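Local coordinates for protein endo-beta-N-acetylglucosaminidase F1 (Bacteroides thetaiotaomicron VPI-5482, PDB 6TCV) that probably hydrolyses the bond between the two core N-acetylglucosamines of high-mannose N-glycans, as endo-beta-N-acetylglucosaminidases do, and here holds a Man9GlcNAc2-asparagine substrate, at residues A212-N220 and D267-Y275; K323-Y334 and W347-Y355. The protein carries 2 engineered substitutions. All blocks are in the same frame, centred on the assembly; numbering follows the deposited sequence.

Contact 1. Residues A212-N220 and D267-Y275; sequences AGRPRVQCN and DFAREVAQY. With MAN (alpha-D-mannopyranose), chain B; MAN (alpha-D-mannopyranose), chain C.
Val217 carries most of the apolar contact between strand 214-218, which pairs antiparallel with strand 198-209, and helix 262-278. Its CG1 lies over one face of Tyr275, a CH-pi contact 3.9 Å from the ring centroid, while CG2 reaches CE1 of Phe268 at 3.7 Å and also meets Val272. With CG1 anti to the backbone N (chi1 175°), the two methyls are shared out between the two rings. Cys219 SG comes to Tyr275 obliquely, 3.9 Å from CE2, as a sulfur-aromatic contact. Phe268 also packs on Ile206 and on Leu312 of helix 306-319.

The direct polar contacts converge on Glu271. Val217 N donates to its OE2 at 2.9 Å (161°), arriving from above the carboxylate plane. OE1 forms a salt bridge with Arg214 NH1 at 3.3 Å, but it lies well out of the guanidinium plane, so the attraction is one of charge and not of a directed N-H.

Two waters fill in the polar network. Water 1 donates to Pro215 O and Glu271 OE1; water 2 accepts from Tyr275 OH at 2.5 Å and donates to both Val217 O and Glu271 OE2. Arg216 NE also donates to Val217 O, at 3.0 Å.

Past the strand, Asn220 caps a helix through OD1 and bonds a substrate mannose through ND2. With an N-H, an arginine and two donating waters around it, the Glu271 carboxylate is probably ionised.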
loop_
_atom_site.group_PDB
_atom_site.type_symbol
_atom_site.label_atom_id
_atom_site.label_comp_id
_atom_site.label_asym_id
_atom_site.label_seq_id
_atom_site.Cartn_x
_atom_site.Cartn_y
_atom_site.Cartn_z
ATOM N N ALA A 212 -22.194 12.558 15.738
ATOM C CA ALA A 212 -21.190 11.924 16.600
ATOM C C ALA A 212 -20.124 12.908 17.063
ATOM O O ALA A 212 -19.309 12.582 17.946
ATOM C CB ALA A 212 -20.554 10.706 15.965
ATOM N N GLY A 213 -20.110 14.123 16.510
ATOM C CA GLY A 213 -19.102 15.124 16.840
ATOM C C GLY A 213 -17.673 14.812 16.471
ATOM O O GLY A 213 -16.774 15.074 17.287
ATOM N N ARG A 214 -17.456 14.085 15.403
ATOM C CA ARG A 214 -16.100 13.712 15.027
ATOM C C ARG A 214 -15.988 13.479 13.531
ATOM O O ARG A 214 -16.989 13.168 12.873
ATOM C CB ARG A 214 -15.558 12.544 15.821
ATOM C CG ARG A 214 -16.348 11.339 15.590
ATOM C CD ARG A 214 -15.721 10.207 16.449
ATOM N NE ARG A 214 -14.700 9.436 15.713
ATOM C CZ ARG A 214 -14.068 8.347 16.184
ATOM N NH1 ARG A 214 -13.129 7.675 15.441
ATOM N NH2 ARG A 214 -14.364 7.938 17.418
ATOM N N PRO A 215 -14.777 13.503 12.978
ATOM C CA PRO A 215 -14.600 13.035 11.602
ATOM C C PRO A 215 -14.933 11.557 11.478
ATOM O O PRO A 215 -14.816 10.796 12.427
ATOM C CB PRO A 215 -13.090 13.252 11.357
ATOM C CG PRO A 215 -12.673 14.257 12.448
ATOM C CD PRO A 215 -13.508 13.968 13.590
ATOM N N ARG A 216 -15.313 11.132 10.276
ATOM C CA ARG A 216 -15.523 9.715 9.994
ATOM C C ARG A 216 -15.113 9.430 8.556
ATOM O O ARG A 216 -15.023 10.327 7.707
ATOM C CB ARG A 216 -17.008 9.370 10.145
ATOM C CG ARG A 216 -17.943 10.008 9.092
ATOM C CD ARG A 216 -19.413 9.443 8.962
ATOM N NE ARG A 216 -19.467 8.013 8.768
ATOM C CZ ARG A 216 -20.371 7.202 9.262
ATOM N NH1 ARG A 216 -21.353 7.681 10.014
ATOM N NH2 ARG A 216 -20.313 5.905 8.983
ATOM N N VAL A 217 -14.888 8.142 8.302
ATOM C CA VAL A 217 -14.874 7.633 6.935
ATOM C C VAL A 217 -16.320 7.636 6.471
ATOM O O VAL A 217 -17.210 7.043 7.112
ATOM C CB VAL A 217 -14.300 6.216 6.916
ATOM C CG1 VAL A 217 -14.371 5.597 5.526
ATOM C CG2 VAL A 217 -12.885 6.214 7.419
ATOM N N GLN A 218 -16.567 8.285 5.344
ATOM C CA GLN A 218 -17.882 8.366 4.751
ATOM C C GLN A 218 -17.783 7.768 3.363
ATOM O O GLN A 218 -17.036 8.274 2.511
ATOM C CB GLN A 218 -18.334 9.836 4.703
ATOM C CG GLN A 218 -19.726 10.010 4.063
ATOM C CD GLN A 218 -20.199 11.461 4.001
ATOM O OE1 GLN A 218 -20.421 12.076 5.042
ATOM N NE2 GLN A 218 -20.404 11.977 2.808
ATOM N N CYS A 219 -18.601 6.762 3.100
ATOM C CA CYS A 219 -18.544 6.015 1.846
ATOM C C CYS A 219 -19.785 6.361 1.051
ATOM O O CYS A 219 -20.921 6.191 1.515
ATOM C CB CYS A 219 -18.536 4.510 2.144
ATOM S SG CYS A 219 -16.983 3.974 2.915
ATOM N N ASN A 220 -19.582 6.840 -0.166
ATOM C CA ASN A 220 -20.679 7.091 -1.084
ATOM C C ASN A 220 -21.303 5.768 -1.500
ATOM O O ASN A 220 -20.775 4.685 -1.206
ATOM C CB ASN A 220 -20.251 7.985 -2.252
ATOM C CG ASN A 220 -19.370 7.280 -3.239
ATOM O OD1 ASN A 220 -19.658 6.153 -3.669
ATOM N ND2 ASN A 220 -18.365 7.992 -3.746
ATOM N N ASP A 267 -7.577 8.880 16.151
ATOM C CA ASP A 267 -8.867 8.197 16.033
ATOM C C ASP A 267 -9.186 7.882 14.583
ATOM O O ASP A 267 -9.673 6.796 14.279
ATOM C CB ASP A 267 -9.988 9.018 16.669
ATOM C CG ASP A 267 -9.805 9.211 18.139
ATOM O OD1 ASP A 267 -9.034 8.539 18.809
ATOM O OD2 ASP A 267 -10.776 9.856 18.731
ATOM N N PHE A 268 -8.927 8.824 13.668
ATOM C CA PHE A 268 -9.268 8.564 12.277
ATOM C C PHE A 268 -8.391 7.453 11.725
ATOM O O PHE A 268 -8.896 6.569 11.000
ATOM C CB PHE A 268 -9.128 9.859 11.465
ATOM C CG PHE A 268 -9.621 9.723 10.061
ATOM C CD1 PHE A 268 -10.981 9.619 9.784
ATOM C CD2 PHE A 268 -8.722 9.609 9.018
ATOM C CE1 PHE A 268 -11.396 9.462 8.477
ATOM C CE2 PHE A 268 -9.145 9.438 7.746
ATOM C CZ PHE A 268 -10.489 9.360 7.490
ATOM N N ALA A 269 -7.104 7.438 12.104
ATOM C CA ALA A 269 -6.215 6.354 11.694
ATOM C C ALA A 269 -6.743 5.008 12.154
ATOM O O ALA A 269 -6.722 4.025 11.392
ATOM C CB ALA A 269 -4.852 6.582 12.326
ATOM N N ARG A 270 -7.244 4.944 13.383
ATOM C CA ARG A 270 -7.766 3.703 13.940
ATOM C C ARG A 270 -9.056 3.284 13.239
ATOM O O ARG A 270 -9.284 2.095 13.035
ATOM C CB ARG A 270 -7.892 3.837 15.467
ATOM C CG ARG A 270 -6.489 3.963 16.065
ATOM C CD ARG A 270 -6.429 4.545 17.449
ATOM N NE ARG A 270 -5.012 4.929 17.672
ATOM C CZ ARG A 270 -4.536 5.459 18.777
ATOM N NH1 ARG A 270 -5.344 5.666 19.789
ATOM N NH2 ARG A 270 -3.246 5.773 18.882
ATOM N N GLU A 271 -9.866 4.260 12.798
ATOM C CA GLU A 271 -11.058 3.940 12.002
ATOM C C GLU A 271 -10.686 3.394 10.628
ATOM O O GLU A 271 -11.286 2.409 10.163
ATOM C CB GLU A 271 -11.935 5.188 11.901
ATOM C CG GLU A 271 -13.264 4.907 11.259
ATOM C CD GLU A 271 -14.253 6.003 11.461
ATOM O OE1 GLU A 271 -14.423 6.431 12.650
ATOM O OE2 GLU A 271 -15.032 6.312 10.539
ATOM N N VAL A 272 -9.695 4.013 9.981
ATOM C CA VAL A 272 -9.236 3.501 8.701
ATOM C C VAL A 272 -8.718 2.071 8.854
ATOM O O VAL A 272 -9.028 1.202 8.028
ATOM C CB VAL A 272 -8.176 4.440 8.122
ATOM C CG1 VAL A 272 -7.431 3.807 6.934
ATOM C CG2 VAL A 272 -8.794 5.759 7.703
ATOM N N ALA A 273 -7.913 1.795 9.882
ATOM C CA ALA A 273 -7.422 0.452 10.090
ATOM C C ALA A 273 -8.573 -0.501 10.303
ATOM O O ALA A 273 -8.515 -1.662 9.880
ATOM C CB ALA A 273 -6.436 0.432 11.262
ATOM N N GLN A 274 -9.620 -0.072 11.038
ATOM C CA GLN A 274 -10.765 -0.946 11.275
ATOM C C GLN A 274 -11.451 -1.282 9.965
ATOM O O GLN A 274 -11.857 -2.434 9.766
ATOM C CB GLN A 274 -11.725 -0.229 12.236
ATOM C CG GLN A 274 -12.847 -1.130 12.712
ATOM C CD GLN A 274 -13.996 -1.245 11.776
ATOM O OE1 GLN A 274 -14.353 -0.288 11.114
ATOM N NE2 GLN A 274 -14.614 -2.436 11.737
ATOM N N TYR A 275 -11.598 -0.308 9.078
ATOM C CA TYR A 275 -12.163 -0.601 7.748
ATOM C C TYR A 275 -11.317 -1.642 7.016
ATOM O O TYR A 275 -11.841 -2.571 6.399
ATOM C CB TYR A 275 -12.263 0.677 6.877
ATOM C CG TYR A 275 -13.573 1.395 6.975
ATOM C CD1 TYR A 275 -13.873 2.161 8.069
ATOM C CD2 TYR A 275 -14.493 1.324 5.925
ATOM C CE1 TYR A 275 -15.101 2.814 8.172
ATOM C CE2 TYR A 275 -15.685 1.962 6.006
ATOM C CZ TYR A 275 -15.969 2.705 7.115
ATOM O OH TYR A 275 -17.193 3.381 7.230
HETATM C C1 MAN B . -19.923 10.875 -5.000
HETATM C C2 MAN B . -20.665 9.744 -5.702
HETATM C C3 MAN B . -20.927 10.101 -7.163
HETATM C C4 MAN B . -21.637 11.442 -7.253
HETATM C C5 MAN B . -20.771 12.480 -6.549
HETATM C C6 MAN B . -21.406 13.844 -6.512
HETATM O O2 MAN B . -21.886 9.492 -4.991
HETATM O O3 MAN B . -21.676 9.054 -7.753
HETATM O O4 MAN B . -21.797 11.836 -8.614
HETATM O O5 MAN B . -20.606 12.094 -5.181
HETATM O O6 MAN B . -20.471 14.808 -5.980
HETATM C C1 MAN C . -16.980 12.639 -5.989
HETATM C C2 MAN C . -17.797 11.974 -4.890
HETATM C C3 MAN C . -16.847 11.460 -3.822
HETATM C C4 MAN C . -15.773 10.554 -4.412
HETATM C C5 MAN C . -15.060 11.233 -5.578
HETATM C C6 MAN C . -14.170 10.286 -6.358
HETATM O O2 MAN C . -18.590 10.930 -5.497
HETATM O O3 MAN C . -17.586 10.706 -2.861
HETATM O O4 MAN C . -14.770 10.295 -3.431
HETATM O O5 MAN C . -16.042 11.725 -6.522
HETATM O O6 MAN C . -13.583 10.974 -7.480
HETATM O O HOH W 1 -16.042 8.373 13.246
HETATM O O HOH W 2 -17.464 5.033 9.097
#

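Contact 2. Residues K323-Y334 and W347-Y355; sequences KLVTVFDWGQMY and WIDIVVANY. With NAG (2-acetamido-2-deoxy-beta-D-glucopyranose), chain D; NAG (2-acetamido-2-deoxy-beta-D-glucopyranose), chain E.
Trp330 and Asn354 meet where two neighbouring parallel strands, 324-329 and 350-353, run out at the substrate side of what is in all likelihood a beta/alpha barrel. The amide passes obliquely by the six-membered ring, Asn354 ND2 lying 3.3 Å from Trp330 CZ3, and its OD1 accepts from O6 of the chain E N-acetylglucosamine at 2.7 Å. That sugar's C6 sits over a face of the indole, and the bound asparagine touches Trp330 as well. Replacing the tryptophan by an alanine would probably strip this sugar of its aromatic platform and leave a gap beside the Asn354 amide.

The other N-acetylglucosamine, chain D, lays its acetyl methyl C8 over the centre of the Phe328 ring, while its N2 donates to Tyr355 OH at 3.2 Å. Phe328 CG is anti to the backbone N (chi1 -175°), which carries the ring toward the end of strand 350-353, with Ala353 O and Asn354 OD1 at its edge. Water 3 ties the strand ends together, donating to Asp329 O and accepting from Asn354 N.

Behind this shell the backbones are joined by Asp329 N to Val352 O at 2.8 Å, Val352 N to Val327 O, and Val327 N to Ile350 O. Tyr334 covers Val351, whose CG2 stands over the ring centre, and its hydroxyl bonds Tyr360 O. At the far end Asp349, also salt-bridged to Lys317, presents the anti lone pair of OD2 to Val325 N, 2.9 Å away in a nearly straight bond (173°).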
loop_
_atom_site.group_PDB
_atom_site.type_symbol
_atom_site.label_atom_id
_atom_site.label_comp_id
_atom_site.label_asym_id
_atom_site.label_seq_id
_atom_site.Cartn_x
_atom_site.Cartn_y
_atom_site.Cartn_z
ATOM N N LYS A 323 0.109 -3.518 6.844
ATOM C CA LYS A 323 -0.592 -3.048 5.651
ATOM C C LYS A 323 0.061 -1.793 5.094
ATOM O O LYS A 323 0.883 -1.151 5.759
ATOM C CB LYS A 323 -2.067 -2.792 5.987
ATOM C CG LYS A 323 -2.790 -4.067 6.410
ATOM C CD LYS A 323 -4.295 -3.909 6.511
ATOM C CE LYS A 323 -5.014 -5.191 6.862
ATOM N NZ LYS A 323 -4.914 -5.421 8.302
ATOM N N LEU A 324 -0.277 -1.462 3.852
ATOM C CA LEU A 324 0.346 -0.349 3.163
ATOM C C LEU A 324 -0.263 0.986 3.568
ATOM O O LEU A 324 -1.488 1.146 3.568
ATOM C CB LEU A 324 0.221 -0.522 1.654
ATOM C CG LEU A 324 0.977 -1.725 1.099
ATOM C CD1 LEU A 324 0.604 -1.906 -0.367
ATOM C CD2 LEU A 324 2.484 -1.537 1.199
ATOM N N VAL A 325 0.591 1.962 3.885
ATOM C CA VAL A 325 0.198 3.357 4.065
ATOM C C VAL A 325 0.831 4.139 2.939
ATOM O O VAL A 325 2.068 4.172 2.806
ATOM C CB VAL A 325 0.585 3.878 5.447
ATOM C CG1 VAL A 325 0.249 5.363 5.614
ATOM C CG2 VAL A 325 -0.099 3.043 6.518
ATOM N N THR A 326 -0.006 4.700 2.093
ATOM C CA THR A 326 0.476 5.319 0.869
ATOM C C THR A 326 -0.181 6.682 0.721
ATOM O O THR A 326 -1.269 6.922 1.258
ATOM C CB THR A 326 0.215 4.446 -0.379
ATOM O OG1 THR A 326 -1.171 4.456 -0.747
ATOM C CG2 THR A 326 0.634 3.018 -0.159
ATOM N N VAL A 327 0.471 7.573 -0.010
ATOM C CA VAL A 327 0.013 8.947 -0.168
ATOM C C VAL A 327 0.131 9.403 -1.618
ATOM O O VAL A 327 1.046 9.026 -2.352
ATOM C CB VAL A 327 0.670 9.960 0.770
ATOM C CG1 VAL A 327 0.419 9.583 2.201
ATOM C CG2 VAL A 327 2.136 10.040 0.498
ATOM N N PHE A 328 -0.803 10.232 -2.028
ATOM C CA PHE A 328 -0.666 11.103 -3.212
ATOM C C PHE A 328 0.039 12.376 -2.796
ATOM O O PHE A 328 -0.367 13.005 -1.809
ATOM C CB PHE A 328 -2.076 11.346 -3.739
ATOM C CG PHE A 328 -2.161 12.127 -5.028
ATOM C CD1 PHE A 328 -1.436 11.799 -6.154
ATOM C CD2 PHE A 328 -3.039 13.199 -5.137
ATOM C CE1 PHE A 328 -1.596 12.499 -7.340
ATOM C CE2 PHE A 328 -3.185 13.924 -6.324
ATOM C CZ PHE A 328 -2.472 13.565 -7.434
ATOM N N ASP A 329 1.125 12.722 -3.473
ATOM C CA ASP A 329 1.855 13.936 -3.150
ATOM C C ASP A 329 1.199 15.176 -3.749
ATOM O O ASP A 329 1.462 15.566 -4.899
ATOM C CB ASP A 329 3.304 13.818 -3.584
ATOM C CG ASP A 329 4.131 15.004 -3.184
ATOM O OD1 ASP A 329 3.654 15.867 -2.416
ATOM O OD2 ASP A 329 5.284 15.118 -3.659
ATOM N N TRP A 330 0.236 15.736 -3.031
ATOM C CA TRP A 330 -0.540 16.892 -3.481
ATOM C C TRP A 330 -1.081 17.551 -2.205
ATOM O O TRP A 330 -1.320 16.872 -1.202
ATOM C CB TRP A 330 -1.705 16.465 -4.392
ATOM C CG TRP A 330 -2.306 17.589 -5.112
ATOM C CD1 TRP A 330 -3.531 18.190 -4.899
ATOM C CD2 TRP A 330 -1.742 18.252 -6.246
ATOM N NE1 TRP A 330 -3.693 19.227 -5.818
ATOM C CE2 TRP A 330 -2.632 19.263 -6.670
ATOM C CE3 TRP A 330 -0.549 18.079 -6.960
ATOM C CZ2 TRP A 330 -2.352 20.103 -7.767
ATOM C CZ3 TRP A 330 -0.262 18.934 -8.008
ATOM C CH2 TRP A 330 -1.177 19.882 -8.432
ATOM N N GLY A 331 -1.364 18.848 -2.246
ATOM C CA GLY A 331 -1.859 19.512 -1.044
ATOM C C GLY A 331 -0.808 19.446 0.033
ATOM O O GLY A 331 0.385 19.563 -0.232
ATOM N N GLN A 332 -1.249 19.164 1.246
ATOM C CA GLN A 332 -0.377 19.124 2.410
ATOM C C GLN A 332 -0.088 17.703 2.866
ATOM O O GLN A 332 0.325 17.503 4.005
ATOM C CB GLN A 332 -1.026 19.915 3.540
ATOM C CG GLN A 332 -0.821 21.418 3.465
ATOM C CD GLN A 332 -1.266 22.047 2.160
ATOM O OE1 GLN A 332 -2.457 22.102 1.838
ATOM N NE2 GLN A 332 -0.302 22.552 1.402
ATOM N N MET A 333 -0.271 16.709 2.000
ATOM C CA MET A 333 -0.262 15.323 2.437
ATOM C C MET A 333 1.126 14.745 2.712
ATOM O O MET A 333 1.217 13.723 3.416
ATOM C CB MET A 333 -0.972 14.411 1.403
ATOM C CG MET A 333 -1.455 13.096 2.005
ATOM S SD MET A 333 -2.764 13.363 3.242
ATOM C CE MET A 333 -2.161 12.349 4.615
ATOM N N TYR A 334 2.188 15.335 2.161
ATOM C CA TYR A 334 3.510 14.716 2.156
ATOM C C TYR A 334 4.597 15.741 2.325
ATOM O O TYR A 334 4.539 16.798 1.725
ATOM C CB TYR A 334 3.734 14.014 0.815
ATOM C CG TYR A 334 5.021 13.240 0.668
ATOM C CD1 TYR A 334 5.263 12.059 1.379
ATOM C CD2 TYR A 334 5.983 13.669 -0.209
ATOM C CE1 TYR A 334 6.413 11.317 1.200
ATOM C CE2 TYR A 334 7.192 12.950 -0.393
ATOM C CZ TYR A 334 7.388 11.753 0.335
ATOM O OH TYR A 334 8.527 10.993 0.160
ATOM N N TRP A 347 6.680 4.454 7.803
ATOM C CA TRP A 347 5.240 4.715 7.739
ATOM C C TRP A 347 4.725 5.279 6.416
ATOM O O TRP A 347 3.526 5.544 6.326
ATOM C CB TRP A 347 4.721 5.516 8.981
ATOM C CG TRP A 347 5.589 6.642 9.434
ATOM C CD1 TRP A 347 6.519 6.609 10.398
ATOM C CD2 TRP A 347 5.559 7.996 8.926
ATOM N NE1 TRP A 347 7.136 7.840 10.514
ATOM C CE2 TRP A 347 6.561 8.700 9.594
ATOM C CE3 TRP A 347 4.802 8.660 7.942
ATOM C CZ2 TRP A 347 6.814 10.059 9.334
ATOM C CZ3 TRP A 347 5.074 9.990 7.673
ATOM C CH2 TRP A 347 6.074 10.662 8.358
ATOM N N ILE A 348 5.575 5.515 5.407
ATOM C CA ILE A 348 5.152 5.775 4.027
ATOM C C ILE A 348 5.726 4.630 3.182
ATOM O O ILE A 348 6.938 4.605 2.891
ATOM C CB ILE A 348 5.606 7.149 3.478
ATOM C CG1 ILE A 348 5.200 8.315 4.383
ATOM C CG2 ILE A 348 5.058 7.292 2.031
ATOM C CD1 ILE A 348 3.744 8.561 4.374
ATOM N N ASP A 349 4.864 3.698 2.767
ATOM C CA ASP A 349 5.316 2.601 1.948
ATOM C C ASP A 349 5.462 2.989 0.489
ATOM O O ASP A 349 6.398 2.504 -0.181
ATOM C CB ASP A 349 4.342 1.457 2.097
ATOM C CG ASP A 349 4.359 0.897 3.474
ATOM O OD1 ASP A 349 5.386 0.294 3.852
ATOM O OD2 ASP A 349 3.346 1.041 4.227
ATOM N N ILE A 350 4.556 3.815 -0.031
ATOM C CA ILE A 350 4.552 4.221 -1.432
ATOM C C ILE A 350 4.077 5.661 -1.469
ATOM O O ILE A 350 3.056 5.982 -0.840
ATOM C CB ILE A 350 3.633 3.345 -2.336
ATOM C CG1 ILE A 350 3.854 1.843 -2.099
ATOM C CG2 ILE A 350 3.878 3.680 -3.809
ATOM C CD1 ILE A 350 2.835 0.967 -2.819
ATOM N N VAL A 351 4.752 6.493 -2.259
ATOM C CA VAL A 351 4.288 7.851 -2.558
ATOM C C VAL A 351 4.183 7.979 -4.077
ATOM O O VAL A 351 5.113 7.636 -4.826
ATOM C CB VAL A 351 5.152 8.951 -1.905
ATOM C CG1 VAL A 351 6.626 8.838 -2.216
ATOM C CG2 VAL A 351 4.621 10.349 -2.282
ATOM N N VAL A 352 3.042 8.472 -4.546
ATOM C CA VAL A 352 2.789 8.681 -5.968
ATOM C C VAL A 352 2.555 10.158 -6.214
ATOM O O VAL A 352 1.817 10.812 -5.448
ATOM C CB VAL A 352 1.640 7.763 -6.497
ATOM C CG1 VAL A 352 1.998 6.298 -6.290
ATOM C CG2 VAL A 352 0.267 8.081 -5.868
ATOM N N ALA A 353 3.039 10.650 -7.357
ATOM C CA ALA A 353 3.023 12.075 -7.606
ATOM C C ALA A 353 1.951 12.417 -8.617
ATOM O O ALA A 353 1.326 11.546 -9.210
ATOM C CB ALA A 353 4.388 12.488 -8.188
ATOM N N ASN A 354 1.704 13.705 -8.779
ATOM C CA ASN A 354 0.739 14.203 -9.761
ATOM C C ASN A 354 1.178 13.816 -11.182
ATOM O O ASN A 354 2.367 13.598 -11.485
ATOM C CB ASN A 354 0.552 15.715 -9.619
ATOM C CG ASN A 354 -0.653 16.192 -10.382
ATOM O OD1 ASN A 354 -1.638 15.459 -10.388
ATOM N ND2 ASN A 354 -0.631 17.361 -10.940
ATOM N N TYR A 355 0.171 13.751 -12.066
ATOM C CA TYR A 355 0.390 13.386 -13.456
ATOM C C TYR A 355 1.443 14.332 -14.042
ATOM O O TYR A 355 1.326 15.556 -13.939
ATOM C CB TYR A 355 -0.958 13.469 -14.235
ATOM C CG TYR A 355 -2.062 12.894 -13.366
ATOM C CD1 TYR A 355 -2.174 11.537 -13.093
ATOM C CD2 TYR A 355 -2.998 13.756 -12.745
ATOM C CE1 TYR A 355 -3.174 11.083 -12.187
ATOM C CE2 TYR A 355 -3.927 13.296 -11.864
ATOM C CZ TYR A 355 -4.042 11.995 -11.616
ATOM O OH TYR A 355 -5.034 11.616 -10.709
HETATM C C1 NAG D . -6.620 14.883 -9.014
HETATM C C2 NAG D . -7.269 13.861 -8.098
HETATM C C3 NAG D . -8.720 13.532 -8.451
HETATM C C4 NAG D . -9.102 14.166 -9.774
HETATM C C5 NAG D . -8.000 13.880 -10.776
HETATM C C6 NAG D . -8.318 14.323 -12.198
HETATM C C7 NAG D . -6.083 12.060 -6.910
HETATM C C8 NAG D . -5.187 10.848 -7.078
HETATM N N2 NAG D . -6.457 12.658 -8.038
HETATM O O3 NAG D . -9.584 14.016 -7.418
HETATM O O4 NAG D . -10.321 13.547 -10.219
HETATM O O5 NAG D . -6.794 14.576 -10.402
HETATM O O6 NAG D . -7.213 14.141 -13.022
HETATM O O7 NAG D . -6.433 12.485 -5.803
HETATM C C1 NAG E . -6.208 20.037 -9.749
HETATM C C2 NAG E . -7.600 19.529 -10.037
HETATM C C3 NAG E . -7.883 18.263 -9.239
HETATM C C4 NAG E . -6.771 17.267 -9.488
HETATM C C5 NAG E . -5.460 17.896 -9.055
HETATM C C6 NAG E . -4.263 16.979 -9.086
HETATM C C7 NAG E . -9.129 21.392 -10.478
HETATM C C8 NAG E . -9.974 22.472 -9.842
HETATM N N2 NAG E . -8.576 20.544 -9.647
HETATM O O3 NAG E . -9.162 17.776 -9.636
HETATM O O4 NAG E . -7.136 16.139 -8.672
HETATM O O5 NAG E . -5.232 19.008 -9.924
HETATM O O6 NAG E . -4.163 16.415 -10.415
HETATM O O7 NAG E . -8.963 21.313 -11.690
HETATM O O HOH W 3 3.044 15.592 -7.085
#

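Overall arrangement
Both contacts belong to one mixed sheet, with strands 198-209, 243-249 and 283-287 lying between strand 214-218 of contact 1 and strand 324-329 of contact 2. Their centres are 19 Å apart, and the nearest atoms, about 5 Å apart, do not touch. Helix 306-319 bridges them from outside, packing Leu312 against Phe268 of contact 1 and Cys313 against Val327 of contact 2. The substrate spans the two: contact 1 reaches mannoses through Asn220, whereas contact 2 holds both N-acetylglucosamines, with the Trp330 side chain about 4 Å from the bound asparagine. Between these ends, the beta-mannose lies about 9 Å from the Phe328 side chain. Contact 2 is thus the one nearer the presumed cleavage site.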